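Local coordinates for putative peptide ABC-transport system periplasmic peptide-binding protein (Campylobacter jejuni, PDB 4OEV), which binds nickel(II) outside the cytoplasm and probably delivers it to an ABC-type importer, as a member of bacterial solute-binding protein family 5, at residues Lys195-Pro200 / Ser204-Asn209; Ser220-Phe225 / Phe231-Glu236; Lys273-Asp278 / Asp341-Ser346; Ile335-Asn340 / Ser346-Leu351. All coordinates share one frame; numbering follows the deposited sequence.

Contact 1: residues Lys195-Pro200 / Ser204-Asn209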
loop_
_atom_site.group_PDB
_atom_site.type_symbol
_atom_site.label_atom_id
_atom_site.label_comp_id
_atom_site.label_asym_id
_atom_site.label_seq_id
_atom_site.Cartn_x
_atom_site.Cartn_y
_atom_site.Cartn_z
ATOM N N LYS A 195 -2.342 13.624 12.629
ATOM C CA LYS A 195 -2.299 14.869 11.906
ATOM C C LYS A 195 -1.930 14.617 10.445
ATOM O O LYS A 195 -1.020 13.829 10.128
ATOM C CB LYS A 195 -1.301 15.816 12.585
ATOM C CG LYS A 195 -1.400 17.240 12.141
ATOM C CD LYS A 195 -0.579 18.164 13.060
ATOM C CE LYS A 195 -0.593 19.551 12.486
ATOM N NZ LYS A 195 0.081 20.529 13.369
ATOM N N HIS A 196 -2.660 15.268 9.552
ATOM C CA HIS A 196 -2.435 15.070 8.131
ATOM C C HIS A 196 -1.308 15.944 7.626
ATOM O O HIS A 196 -1.511 17.133 7.384
ATOM C CB HIS A 196 -3.693 15.380 7.325
ATOM C CG HIS A 196 -3.501 15.226 5.838
ATOM N ND1 HIS A 196 -3.985 16.138 4.926
ATOM C CD2 HIS A 196 -2.891 14.255 5.113
ATOM C CE1 HIS A 196 -3.662 15.748 3.699
ATOM N NE2 HIS A 196 -3.002 14.603 3.784
ATOM N N ILE A 197 -0.125 15.362 7.441
ATOM C CA ILE A 197 1.014 16.144 6.907
ATOM C C ILE A 197 1.670 15.385 5.776
ATOM O O ILE A 197 2.447 14.445 6.022
ATOM C CB ILE A 197 2.055 16.476 8.011
ATOM C CG1 ILE A 197 1.397 17.266 9.137
ATOM C CG2 ILE A 197 3.250 17.264 7.406
ATOM C CD1 ILE A 197 2.345 17.570 10.329
ATOM N N PHE A 198 1.370 15.786 4.532
ATOM C CA PHE A 198 1.813 14.990 3.389
ATOM C C PHE A 198 3.170 15.442 2.825
ATOM O O PHE A 198 3.648 14.872 1.841
ATOM C CB PHE A 198 0.713 14.967 2.297
ATOM C CG PHE A 198 0.609 16.226 1.408
ATOM C CD1 PHE A 198 1.121 17.467 1.789
ATOM C CD2 PHE A 198 -0.045 16.139 0.164
ATOM C CE1 PHE A 198 0.998 18.588 0.961
ATOM C CE2 PHE A 198 -0.174 17.255 -0.669
ATOM C CZ PHE A 198 0.359 18.487 -0.269
ATOM N N ASP A 199 3.778 16.448 3.449
ATOM C CA ASP A 199 5.097 16.958 3.039
ATOM C C ASP A 199 6.051 16.832 4.232
ATOM O O ASP A 199 5.810 17.451 5.251
ATOM C CB ASP A 199 4.981 18.410 2.573
ATOM C CG ASP A 199 6.304 18.993 2.054
ATOM O OD1 ASP A 199 6.237 19.823 1.123
ATOM O OD2 ASP A 199 7.398 18.630 2.554
ATOM N N PRO A 200 7.093 15.982 4.116
ATOM C CA PRO A 200 8.026 15.665 5.211
ATOM C C PRO A 200 8.878 16.869 5.670
ATOM O O PRO A 200 9.389 16.877 6.816
ATOM C CB PRO A 200 8.936 14.584 4.603
ATOM C CG PRO A 200 8.895 14.884 3.050
ATOM C CD PRO A 200 7.481 15.343 2.830
ATOM N N SER A 204 9.024 17.563 9.458
ATOM C CA SER A 204 10.328 17.732 10.065
ATOM C C SER A 204 10.302 18.940 10.995
ATOM O O SER A 204 10.756 18.902 12.170
ATOM C CB SER A 204 11.363 17.864 8.923
ATOM O OG SER A 204 12.670 17.899 9.429
ATOM N N ALA A 205 9.711 20.020 10.499
ATOM C CA ALA A 205 9.637 21.270 11.264
ATOM C C ALA A 205 8.769 21.129 12.483
ATOM O O ALA A 205 8.991 21.794 13.495
ATOM C CB ALA A 205 9.107 22.365 10.414
ATOM N N GLU A 206 7.700 20.343 12.357
ATOM C CA GLU A 206 6.785 20.197 13.466
ATOM C C GLU A 206 7.364 19.269 14.528
ATOM O O GLU A 206 7.056 19.404 15.722
ATOM C CB GLU A 206 5.410 19.731 12.975
ATOM C CG GLU A 206 4.719 20.841 12.191
ATOM C CD GLU A 206 3.215 20.747 12.162
ATOM O OE1 GLU A 206 2.622 19.961 12.936
ATOM O OE2 GLU A 206 2.614 21.490 11.362
ATOM N N LEU A 207 8.234 18.355 14.135
ATOM C CA LEU A 207 8.987 17.629 15.144
ATOM C C LEU A 207 9.839 18.623 15.917
ATOM O O LEU A 207 9.799 18.677 17.147
ATOM C CB LEU A 207 9.876 16.555 14.518
ATOM C CG LEU A 207 9.128 15.278 14.132
ATOM C CD1 LEU A 207 9.971 14.389 13.206
ATOM C CD2 LEU A 207 8.704 14.542 15.403
ATOM N N LYS A 208 10.568 19.456 15.169
ATOM C CA LYS A 208 11.492 20.406 15.781
ATOM C C LYS A 208 10.825 21.419 16.679
ATOM O O LYS A 208 11.346 21.717 17.748
ATOM C CB LYS A 208 12.280 21.120 14.680
ATOM C CG LYS A 208 13.368 20.266 14.079
ATOM C CD LYS A 208 14.600 20.191 15.010
ATOM C CE LYS A 208 15.715 19.351 14.366
ATOM N NZ LYS A 208 17.006 19.321 15.122
ATOM N N ASN A 209 9.661 21.940 16.312
ATOM C CA ASN A 209 9.035 22.931 17.193
ATOM C C ASN A 209 7.997 22.323 18.167
ATOM O O ASN A 209 7.217 23.047 18.788
ATOM C CB ASN A 209 8.415 24.057 16.358
ATOM C CG ASN A 209 7.249 23.604 15.508
ATOM O OD1 ASN A 209 6.617 22.583 15.769
ATOM N ND2 ASN A 209 6.975 24.360 14.453
#
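Lys195 and Glu206 reach toward each other from opposite directions and meet in a salt bridge, which ties the end of strand 191-196 to the helix that follows it, 200-208, in a strand-turn-helix connection. The lysine contributes length: with CG anti to the backbone N (chi1 -166°) and the chain extended beyond it, Lys195 NZ arrives 2.6 Å from Glu206 OE1. It approaches on the syn side of that oxygen, 18° out of the carboxylate plane, while Glu206 OE2 stands farther off, 3.4 Å from Lys195 NZ. Ile197 comes in at a slant to the glutamate, and its CD1 lies 3.5 Å from Glu206 OE1, adding a methyl beside the charged pair. Beyond this, Ile197 also touches Ile202 and Ala203 on the same helix, whereas Glu206 packs on Lys211 and Ile212. Asp199 is the N-cap; its side chain caps a backbone N of the first turn. The contact lies near the protein surface, away from the nickel site. At the helix start the first turn is closed by Ser204 N, which donates to Pro200 O at 2.8 Å with an N-H...O angle of 150°.

Contact 2: residues Ser220-Phe225 / Phe231-Glu236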
loop_
_atom_site.group_PDB
_atom_site.type_symbol
_atom_site.label_atom_id
_atom_site.label_comp_id
_atom_site.label_asym_id
_atom_site.label_seq_id
_atom_site.Cartn_x
_atom_site.Cartn_y
_atom_site.Cartn_z
ATOM N N SER A 220 16.299 12.435 2.891
ATOM C CA SER A 220 16.915 13.705 2.508
ATOM C C SER A 220 16.902 14.730 3.632
ATOM O O SER A 220 17.593 15.759 3.565
ATOM C CB SER A 220 16.219 14.302 1.293
ATOM O OG SER A 220 14.928 14.788 1.632
ATOM N N LEU A 221 16.132 14.442 4.671
ATOM C CA LEU A 221 15.938 15.389 5.751
ATOM C C LEU A 221 16.460 14.887 7.080
ATOM O O LEU A 221 16.361 15.602 8.064
ATOM C CB LEU A 221 14.449 15.729 5.881
ATOM C CG LEU A 221 13.870 16.487 4.688
ATOM C CD1 LEU A 221 12.353 16.358 4.616
ATOM C CD2 LEU A 221 14.276 17.959 4.743
ATOM N N LEU A 222 17.058 13.691 7.104
ATOM C CA LEU A 222 17.416 13.037 8.376
ATOM C C LEU A 222 18.598 13.714 9.056
ATOM O O LEU A 222 18.811 13.608 10.292
ATOM C CB LEU A 222 17.748 11.573 8.147
ATOM C CG LEU A 222 16.559 10.617 8.048
ATOM C CD1 LEU A 222 17.060 9.178 7.984
ATOM C CD2 LEU A 222 15.517 10.836 9.183
ATOM N N ASN A 223 19.368 14.429 8.256
ATOM C CA ASN A 223 20.541 15.069 8.828
ATOM C C ASN A 223 20.192 16.054 9.945
ATOM O O ASN A 223 20.976 16.231 10.877
ATOM C CB ASN A 223 21.364 15.800 7.746
ATOM C CG ASN A 223 22.154 14.854 6.856
ATOM O OD1 ASN A 223 22.008 13.630 6.937
ATOM N ND2 ASN A 223 23.035 15.430 6.008
ATOM N N ILE A 224 19.038 16.707 9.883
ATOM C CA ILE A 224 18.763 17.636 10.965
ATOM C C ILE A 224 18.262 16.946 12.248
ATOM O O ILE A 224 18.013 17.644 13.230
ATOM C CB ILE A 224 17.760 18.723 10.564
ATOM C CG1 ILE A 224 16.368 18.118 10.369
ATOM C CG2 ILE A 224 18.232 19.433 9.301
ATOM C CD1 ILE A 224 15.276 19.168 10.313
ATOM N N PHE A 225 18.132 15.606 12.239
ATOM C CA PHE A 225 17.756 14.846 13.463
ATOM C C PHE A 225 18.881 13.944 14.013
ATOM O O PHE A 225 18.874 13.594 15.205
ATOM C CB PHE A 225 16.504 13.981 13.201
ATOM C CG PHE A 225 15.279 14.796 12.988
ATOM C CD1 PHE A 225 14.662 15.429 14.049
ATOM C CD2 PHE A 225 14.794 15.011 11.692
ATOM C CE1 PHE A 225 13.557 16.238 13.846
ATOM C CE2 PHE A 225 13.680 15.814 11.483
ATOM C CZ PHE A 225 13.069 16.437 12.540
ATOM N N PHE A 231 15.570 13.517 19.898
ATOM C CA PHE A 231 14.876 12.582 19.031
ATOM C C PHE A 231 15.610 11.267 18.854
ATOM O O PHE A 231 16.833 11.212 18.923
ATOM C CB PHE A 231 14.643 13.209 17.644
ATOM C CG PHE A 231 13.864 14.480 17.704
ATOM C CD1 PHE A 231 12.481 14.447 17.735
ATOM C CD2 PHE A 231 14.517 15.710 17.770
ATOM C CE1 PHE A 231 11.747 15.617 17.796
ATOM C CE2 PHE A 231 13.786 16.886 17.850
ATOM C CZ PHE A 231 12.392 16.834 17.859
ATOM N N GLY A 232 14.827 10.210 18.630
ATOM C CA GLY A 232 15.355 8.931 18.198
ATOM C C GLY A 232 15.012 8.687 16.727
ATOM O O GLY A 232 14.156 9.362 16.174
ATOM N N ILE A 233 15.713 7.763 16.078
ATOM C CA ILE A 233 15.413 7.401 14.685
ATOM C C ILE A 233 15.398 5.887 14.567
ATOM O O ILE A 233 16.428 5.243 14.731
ATOM C CB ILE A 233 16.446 7.971 13.696
ATOM C CG1 ILE A 233 16.580 9.483 13.876
ATOM C CG2 ILE A 233 16.031 7.621 12.270
ATOM C CD1 ILE A 233 17.799 10.095 13.164
ATOM N N LEU A 234 14.228 5.322 14.309
ATOM C CA LEU A 234 14.073 3.893 14.131
ATOM C C LEU A 234 14.060 3.568 12.651
ATOM O O LEU A 234 13.180 4.069 11.945
ATOM C CB LEU A 234 12.771 3.402 14.732
ATOM C CG LEU A 234 12.843 2.892 16.154
ATOM C CD1 LEU A 234 11.418 2.655 16.550
ATOM C CD2 LEU A 234 13.681 1.628 16.240
ATOM N N ARG A 235 15.009 2.750 12.194
ATOM C CA ARG A 235 15.043 2.319 10.791
ATOM C C ARG A 235 14.101 1.168 10.604
ATOM O O ARG A 235 14.237 0.169 11.300
ATOM C CB ARG A 235 16.429 1.867 10.352
ATOM C CG ARG A 235 16.371 1.185 8.971
ATOM C CD ARG A 235 17.718 0.666 8.520
ATOM N NE ARG A 235 18.727 1.709 8.389
ATOM C CZ ARG A 235 19.265 2.103 7.232
ATOM N NH1 ARG A 235 18.869 1.553 6.095
ATOM N NH2 ARG A 235 20.216 3.045 7.210
ATOM N N GLU A 236 13.151 1.296 9.683
ATOM C CA GLU A 236 12.141 0.239 9.468
ATOM C C GLU A 236 12.278 -0.329 8.052
ATOM O O GLU A 236 12.375 0.436 7.099
ATOM C CB GLU A 236 10.738 0.795 9.686
ATOM C CG GLU A 236 10.579 1.437 11.054
ATOM C CD GLU A 236 9.354 0.933 11.799
ATOM O OE1 GLU A 236 9.025 -0.270 11.674
ATOM O OE2 GLU A 236 8.709 1.742 12.514
HETATM O O HOH W 1 18.278 11.728 16.826
#
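Phe225 drives the edge of its ring into the face of Phe231, a T-shaped stack that joins the short helix 223-226 to strand 231-236 of an antiparallel sheet. The evidence for the T shape is threefold: the ring planes stand at 82°, the centroids are 5.1 Å apart, and Phe225 CE1 sits 4.0 Å above the Phe231 plane over the ring centre. CD1 completes the leading edge, with Phe225 CD1 coming within 3.7 Å of Phe231 CD2. Phe225 is thus the bump, and the broad face of Phe231 is the surface that receives it.

Two residues along the strand, the CB of Ile233 also points toward segment 220-225. With CG1 anti to the carbonyl carbon (chi1 -54°), Ile233 sends CD1 against the base of Phe225, where the methyl lies 4.1 Å from Phe225 CB and as close to the carbonyl carbon of that residue. The other branch of Ile233 faces Leu222, whose CB does not aim at the strand although the end of the side chain comes nearer.

Around these side chains, Phe225 also packs on Ser204 and Lys208 of helix 200-208, and both Leu222 and Phe225 touch Val465 of strand 454-467, the sheet neighbour of 231-236. No direct hydrogen bond crosses the contact; a water lies between Phe225 O and Phe231 O. The widest of the apolar approaches is that of Leu222 CD2 to Ile233 CG2, 4.5 Å.

Contact 3: residues Lys273-Asp278 / Asp341-Ser346. With OXL (oxalate ion), chain D.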
loop_
_atom_site.group_PDB
_atom_site.type_symbol
_atom_site.label_atom_id
_atom_site.label_comp_id
_atom_site.label_asym_id
_atom_site.label_seq_id
_atom_site.Cartn_x
_atom_site.Cartn_y
_atom_site.Cartn_z
ATOM N N LYS A 273 22.697 4.104 -4.443
ATOM C CA LYS A 273 23.939 4.497 -3.815
ATOM C C LYS A 273 23.900 5.973 -3.450
ATOM O O LYS A 273 24.187 6.349 -2.310
ATOM C CB LYS A 273 25.127 4.210 -4.730
ATOM C CG LYS A 273 26.461 4.695 -4.197
ATOM C CD LYS A 273 27.577 4.457 -5.233
ATOM C CE LYS A 273 27.291 5.216 -6.553
ATOM N NZ LYS A 273 28.011 4.730 -7.782
ATOM N N ASN A 274 23.532 6.813 -4.413
ATOM C CA ASN A 274 23.725 8.247 -4.248
ATOM C C ASN A 274 22.531 9.019 -3.707
ATOM O O ASN A 274 22.680 9.805 -2.772
ATOM C CB ASN A 274 24.197 8.837 -5.568
ATOM C CG ASN A 274 25.522 8.232 -6.016
ATOM O OD1 ASN A 274 26.465 8.127 -5.216
ATOM N ND2 ASN A 274 25.596 7.809 -7.279
ATOM N N LEU A 275 21.355 8.833 -4.286
ATOM C CA LEU A 275 20.203 9.588 -3.813
ATOM C C LEU A 275 19.677 9.074 -2.475
ATOM O O LEU A 275 19.375 9.860 -1.552
ATOM C CB LEU A 275 19.078 9.548 -4.843
ATOM C CG LEU A 275 17.759 10.192 -4.443
ATOM C CD1 LEU A 275 17.957 11.681 -4.133
ATOM C CD2 LEU A 275 16.781 9.981 -5.577
ATOM N N LEU A 276 19.620 7.753 -2.365
ATOM C CA LEU A 276 18.892 7.124 -1.278
ATOM C C LEU A 276 19.783 6.706 -0.160
ATOM O O LEU A 276 19.298 6.154 0.828
ATOM C CB LEU A 276 18.124 5.919 -1.779
ATOM C CG LEU A 276 16.829 6.409 -2.402
ATOM C CD1 LEU A 276 16.234 5.339 -3.258
ATOM C CD2 LEU A 276 15.887 6.802 -1.277
ATOM N N HIS A 277 21.083 6.915 -0.350
ATOM C CA HIS A 277 22.070 6.769 0.721
ATOM C C HIS A 277 21.961 5.428 1.411
ATOM O O HIS A 277 22.042 5.350 2.637
ATOM C CB HIS A 277 21.920 7.885 1.753
ATOM C CG HIS A 277 21.908 9.263 1.164
ATOM N ND1 HIS A 277 22.974 9.779 0.455
ATOM C CD2 HIS A 277 20.972 10.241 1.202
ATOM C CE1 HIS A 277 22.687 11.012 0.068
ATOM N NE2 HIS A 277 21.479 11.316 0.511
ATOM N N ASP A 278 21.707 4.392 0.624
ATOM C CA ASP A 278 21.568 3.028 1.143
ATOM C C ASP A 278 20.459 2.877 2.239
ATOM O O ASP A 278 20.537 2.032 3.140
ATOM C CB ASP A 278 22.946 2.548 1.639
ATOM C CG ASP A 278 23.982 2.477 0.492
ATOM O OD1 ASP A 278 23.625 1.956 -0.596
ATOM O OD2 ASP A 278 25.134 2.963 0.663
ATOM N N ASP A 341 6.544 15.089 -2.239
ATOM C CA ASP A 341 7.465 13.980 -1.911
ATOM C C ASP A 341 8.849 14.201 -2.558
ATOM O O ASP A 341 9.009 13.988 -3.781
ATOM C CB ASP A 341 6.876 12.659 -2.363
ATOM C CG ASP A 341 7.675 11.445 -1.867
ATOM O OD1 ASP A 341 8.895 11.589 -1.610
ATOM O OD2 ASP A 341 7.051 10.351 -1.732
ATOM N N PRO A 342 9.849 14.575 -1.730
ATOM C CA PRO A 342 11.132 14.993 -2.289
ATOM C C PRO A 342 11.826 13.834 -2.961
ATOM O O PRO A 342 12.560 14.089 -3.925
ATOM C CB PRO A 342 11.932 15.491 -1.084
ATOM C CG PRO A 342 11.359 14.710 0.129
ATOM C CD PRO A 342 9.857 14.573 -0.243
ATOM N N LEU A 343 11.558 12.608 -2.509
ATOM C CA LEU A 343 12.186 11.428 -3.087
ATOM C C LEU A 343 11.717 11.228 -4.523
ATOM O O LEU A 343 12.524 10.993 -5.447
ATOM C CB LEU A 343 11.899 10.206 -2.236
ATOM C CG LEU A 343 12.474 8.913 -2.810
ATOM C CD1 LEU A 343 13.961 9.107 -3.073
ATOM C CD2 LEU A 343 12.288 7.810 -1.810
ATOM N N ARG A 344 10.419 11.393 -4.725
ATOM C CA ARG A 344 9.845 11.191 -6.056
ATOM C C ARG A 344 10.241 12.311 -7.001
ATOM O O ARG A 344 10.527 12.049 -8.182
ATOM C CB ARG A 344 8.317 11.065 -5.969
ATOM C CG ARG A 344 7.869 10.063 -4.932
ATOM C CD ARG A 344 6.442 9.629 -5.201
ATOM N NE ARG A 344 5.768 8.932 -4.094
ATOM C CZ ARG A 344 4.809 8.005 -4.258
ATOM N NH1 ARG A 344 4.198 7.449 -3.207
ATOM N NH2 ARG A 344 4.477 7.596 -5.481
ATOM N N VAL A 345 10.271 13.555 -6.513
ATOM C CA VAL A 345 10.758 14.666 -7.323
ATOM C C VAL A 345 12.197 14.415 -7.773
ATOM O O VAL A 345 12.528 14.621 -8.965
ATOM C CB VAL A 345 10.718 16.017 -6.564
ATOM C CG1 VAL A 345 11.473 17.101 -7.361
ATOM C CG2 VAL A 345 9.263 16.405 -6.246
ATOM N N SER A 346 13.049 13.980 -6.838
ATOM C CA SER A 346 14.449 13.695 -7.170
ATOM C C SER A 346 14.538 12.588 -8.200
ATOM O O SER A 346 15.290 12.668 -9.156
ATOM C CB SER A 346 15.246 13.311 -5.927
ATOM O OG SER A 346 15.503 14.466 -5.135
HETATM C C1 OXL D . 1.505 5.822 -5.086
HETATM C C2 OXL D . 0.161 5.120 -5.246
HETATM O O1 OXL D . 2.323 6.062 -6.071
HETATM O O2 OXL D . -0.406 5.264 -6.345
HETATM O O3 OXL D . 1.771 6.207 -3.929
HETATM O O4 OXL D . -0.440 4.545 -4.264
#
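Leu343 CD1 meets both Leu275 and Leu276, bringing the first turn of helix 342-357 against the C-terminal end region of helix 268-274. The closer neighbour is Leu276 CD2, 3.5 Å from Leu343 CD1 and tighter than usual for two carbons; these side chains cross at about a right angle. Leu275 CD2 lies 3.9 Å from the same methyl. Leu275 and Leu343 share one conformation, CG anti to the backbone N (chi1 175° and 177°), whereas Leu276 has CG anti to its carbonyl carbon; its CB does not aim at the helix, yet the end of the side chain comes nearer. One turn along, Ser346 offers its CB to Leu275 CD1 at 3.6 Å.

On the far side of the turn the chemistry changes. Asp341, the N-cap, accepts from Leu343 N through OD1 at 3.0 Å, while its OD2 takes a salt-bridged hydrogen bond from Arg344 NE at 3.0 Å. That nitrogen comes from above the carboxylate, yet the oxygen lies in the guanidinium plane. Extended from CG to NE, Arg344 then grips the oxalate with two bonds, NH1 to O3 at 2.8 Å and NH2 to O1 at 2.7 Å; NH2 also donates to Leu381 O. One turn therefore has a greasy face for packing and a charged one for the ligand, and the salt bridge to Asp341 probably fixes the arginine's rotation for an anion that is probably dianionic.

Contact 4: residues Ile335-Asn340 / Ser346-Leu351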
loop_
_atom_site.group_PDB
_atom_site.type_symbol
_atom_site.label_atom_id
_atom_site.label_comp_id
_atom_site.label_asym_id
_atom_site.label_seq_id
_atom_site.Cartn_x
_atom_site.Cartn_y
_atom_site.Cartn_z
ATOM N N ILE A 335 6.931 13.156 -17.322
ATOM C CA ILE A 335 7.113 12.339 -16.118
ATOM C C ILE A 335 6.525 13.108 -14.936
ATOM O O ILE A 335 7.019 14.187 -14.612
ATOM C CB ILE A 335 8.603 12.050 -15.855
ATOM C CG1 ILE A 335 9.245 11.343 -17.052
ATOM C CG2 ILE A 335 8.777 11.239 -14.605
ATOM C CD1 ILE A 335 10.794 11.458 -17.039
ATOM N N TRP A 336 5.477 12.582 -14.302
ATOM C CA TRP A 336 4.815 13.309 -13.230
ATOM C C TRP A 336 5.229 12.792 -11.844
ATOM O O TRP A 336 5.359 11.577 -11.640
ATOM C CB TRP A 336 3.292 13.207 -13.392
ATOM C CG TRP A 336 2.741 14.092 -14.506
ATOM C CD1 TRP A 336 3.021 14.011 -15.858
ATOM C CD2 TRP A 336 1.818 15.172 -14.357
ATOM N NE1 TRP A 336 2.331 14.988 -16.547
ATOM C CE2 TRP A 336 1.586 15.711 -15.650
ATOM C CE3 TRP A 336 1.175 15.752 -13.253
ATOM C CZ2 TRP A 336 0.728 16.786 -15.865
ATOM C CZ3 TRP A 336 0.323 16.839 -13.471
ATOM C CH2 TRP A 336 0.108 17.332 -14.770
ATOM N N ALA A 337 5.448 13.705 -10.894
ATOM C CA ALA A 337 5.829 13.304 -9.535
ATOM C C ALA A 337 5.008 14.079 -8.539
ATOM O O ALA A 337 4.667 15.244 -8.781
ATOM C CB ALA A 337 7.366 13.550 -9.259
ATOM N N MET A 338 4.692 13.426 -7.414
ATOM C CA MET A 338 4.109 14.121 -6.276
ATOM C C MET A 338 5.079 15.182 -5.751
ATOM O O MET A 338 6.136 14.813 -5.244
ATOM C CB MET A 338 3.800 13.125 -5.156
ATOM C CG MET A 338 2.821 11.999 -5.537
ATOM S SD MET A 338 2.722 10.929 -4.122
ATOM C CE MET A 338 1.489 9.698 -4.613
ATOM N N SER A 339 4.730 16.468 -5.852
ATOM C CA SER A 339 5.660 17.553 -5.508
ATOM C C SER A 339 5.930 17.655 -4.013
ATOM O O SER A 339 6.928 18.255 -3.618
ATOM C CB SER A 339 5.159 18.895 -6.055
ATOM O OG SER A 339 3.892 19.225 -5.524
ATOM N N ASN A 340 5.038 17.087 -3.195
ATOM C CA ASN A 340 5.209 17.067 -1.737
ATOM C C ASN A 340 6.124 15.926 -1.291
ATOM O O ASN A 340 6.415 15.771 -0.090
ATOM C CB ASN A 340 3.854 16.921 -1.052
ATOM C CG ASN A 340 3.078 15.709 -1.587
ATOM O OD1 ASN A 340 2.733 15.659 -2.755
ATOM N ND2 ASN A 340 2.832 14.737 -0.742
ATOM N N SER A 346 13.049 13.980 -6.838
ATOM C CA SER A 346 14.449 13.695 -7.170
ATOM C C SER A 346 14.538 12.588 -8.200
ATOM O O SER A 346 15.290 12.668 -9.156
ATOM C CB SER A 346 15.246 13.311 -5.927
ATOM O OG SER A 346 15.503 14.466 -5.135
ATOM N N LEU A 347 13.766 11.530 -7.989
ATOM C CA LEU A 347 13.737 10.444 -8.948
ATOM C C LEU A 347 13.263 10.831 -10.352
ATOM O O LEU A 347 13.834 10.343 -11.327
ATOM C CB LEU A 347 12.841 9.308 -8.405
ATOM C CG LEU A 347 13.482 8.512 -7.270
ATOM C CD1 LEU A 347 12.389 7.559 -6.698
ATOM C CD2 LEU A 347 14.739 7.768 -7.711
ATOM N N ALA A 348 12.230 11.681 -10.463
ATOM C CA ALA A 348 11.735 12.141 -11.753
ATOM C C ALA A 348 12.833 12.949 -12.471
ATOM O O ALA A 348 12.979 12.872 -13.707
ATOM C CB ALA A 348 10.498 12.984 -11.594
ATOM N N GLY A 349 13.567 13.735 -11.700
ATOM C CA GLY A 349 14.723 14.475 -12.211
ATOM C C GLY A 349 15.843 13.582 -12.728
ATOM O O GLY A 349 16.436 13.865 -13.779
ATOM N N ILE A 350 16.140 12.506 -12.016
ATOM C CA ILE A 350 17.196 11.588 -12.398
ATOM C C ILE A 350 16.795 10.821 -13.669
ATOM O O ILE A 350 17.591 10.740 -14.634
ATOM C CB ILE A 350 17.528 10.630 -11.245
ATOM C CG1 ILE A 350 18.182 11.421 -10.111
ATOM C CG2 ILE A 350 18.515 9.564 -11.700
ATOM C CD1 ILE A 350 18.376 10.612 -8.841
ATOM N N LEU A 351 15.547 10.347 -13.720
ATOM C CA LEU A 351 15.059 9.662 -14.926
ATOM C C LEU A 351 15.194 10.562 -16.175
ATOM O O LEU A 351 15.700 10.126 -17.209
ATOM C CB LEU A 351 13.600 9.228 -14.750
ATOM C CG LEU A 351 13.362 8.187 -13.675
ATOM C CD1 LEU A 351 11.850 7.888 -13.588
ATOM C CD2 LEU A 351 14.135 6.893 -13.924
#
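Ala348 turns its CB toward Ile335 and Ala337, the inward-facing residues of the strand in the beta-alpha-beta unit formed by strand 329-338, helix 342-357 and strand 361-367. Both pairs measure the same: Ala348 CB is 3.9 Å from Ile335 CG2 and 3.9 Å from Ala337 CB. With CG1 anti to the carbonyl carbon (chi1 -58°), Ile335 has CG2 anti to the backbone N, where it meets Ala348, while its other branch brings Ile335 CD1 to 4.3 Å from Leu351 CB. The axes of strand 335-338 and helix 346-351 approach to 8.3 Å, consistent with the two alanines between them, and run nearly antiparallel at 162°.

Around these groups lies a second shell. Backbone hydrogen bonds link Ile335 and Ala337 to the adjoining strand 361-367, whose Val364 also touches Ala348. Leu244 meets both Ile335 and Leu351, adding packing from strand 241-246. Met338 at the strand end touches the oxalate.

No hydrogen bond crosses this buried interface. Methyl-to-methyl dispersion and the exclusion of water act there, forces with little directional demand, so across the interface the fit depends on how the methyls meet, while the sheet hydrogen bonds hold the strand.

In the fold
Along the chain contacts 1 and 2 come in series, and both precede contacts 3 and 4, whose segments alternate. Contacts 3 and 4, centres 10 Å apart, share Ser346 and helix 342-357, part of the beta-alpha-beta unit of contact 4; Arg344 packs on Met338 where both reach the oxalate pocket. Contacts 1 and 2, 13 Å apart, meet as helix 200-208 lies against helix 223-226, with Lys208 NZ 2.7 Å from Ile224 O. Contact 1 reaches the other pair through Pro200 on Pro342 and a probable hydrogen bond from Asn340 ND2 to Phe198 O. One antiparallel sheet links contacts 2 and 3: it contains strand 231-236, and its strand 454-467 carries Leu222, Phe225, Leu276 and Leu343, behind the oxalate-binding turn.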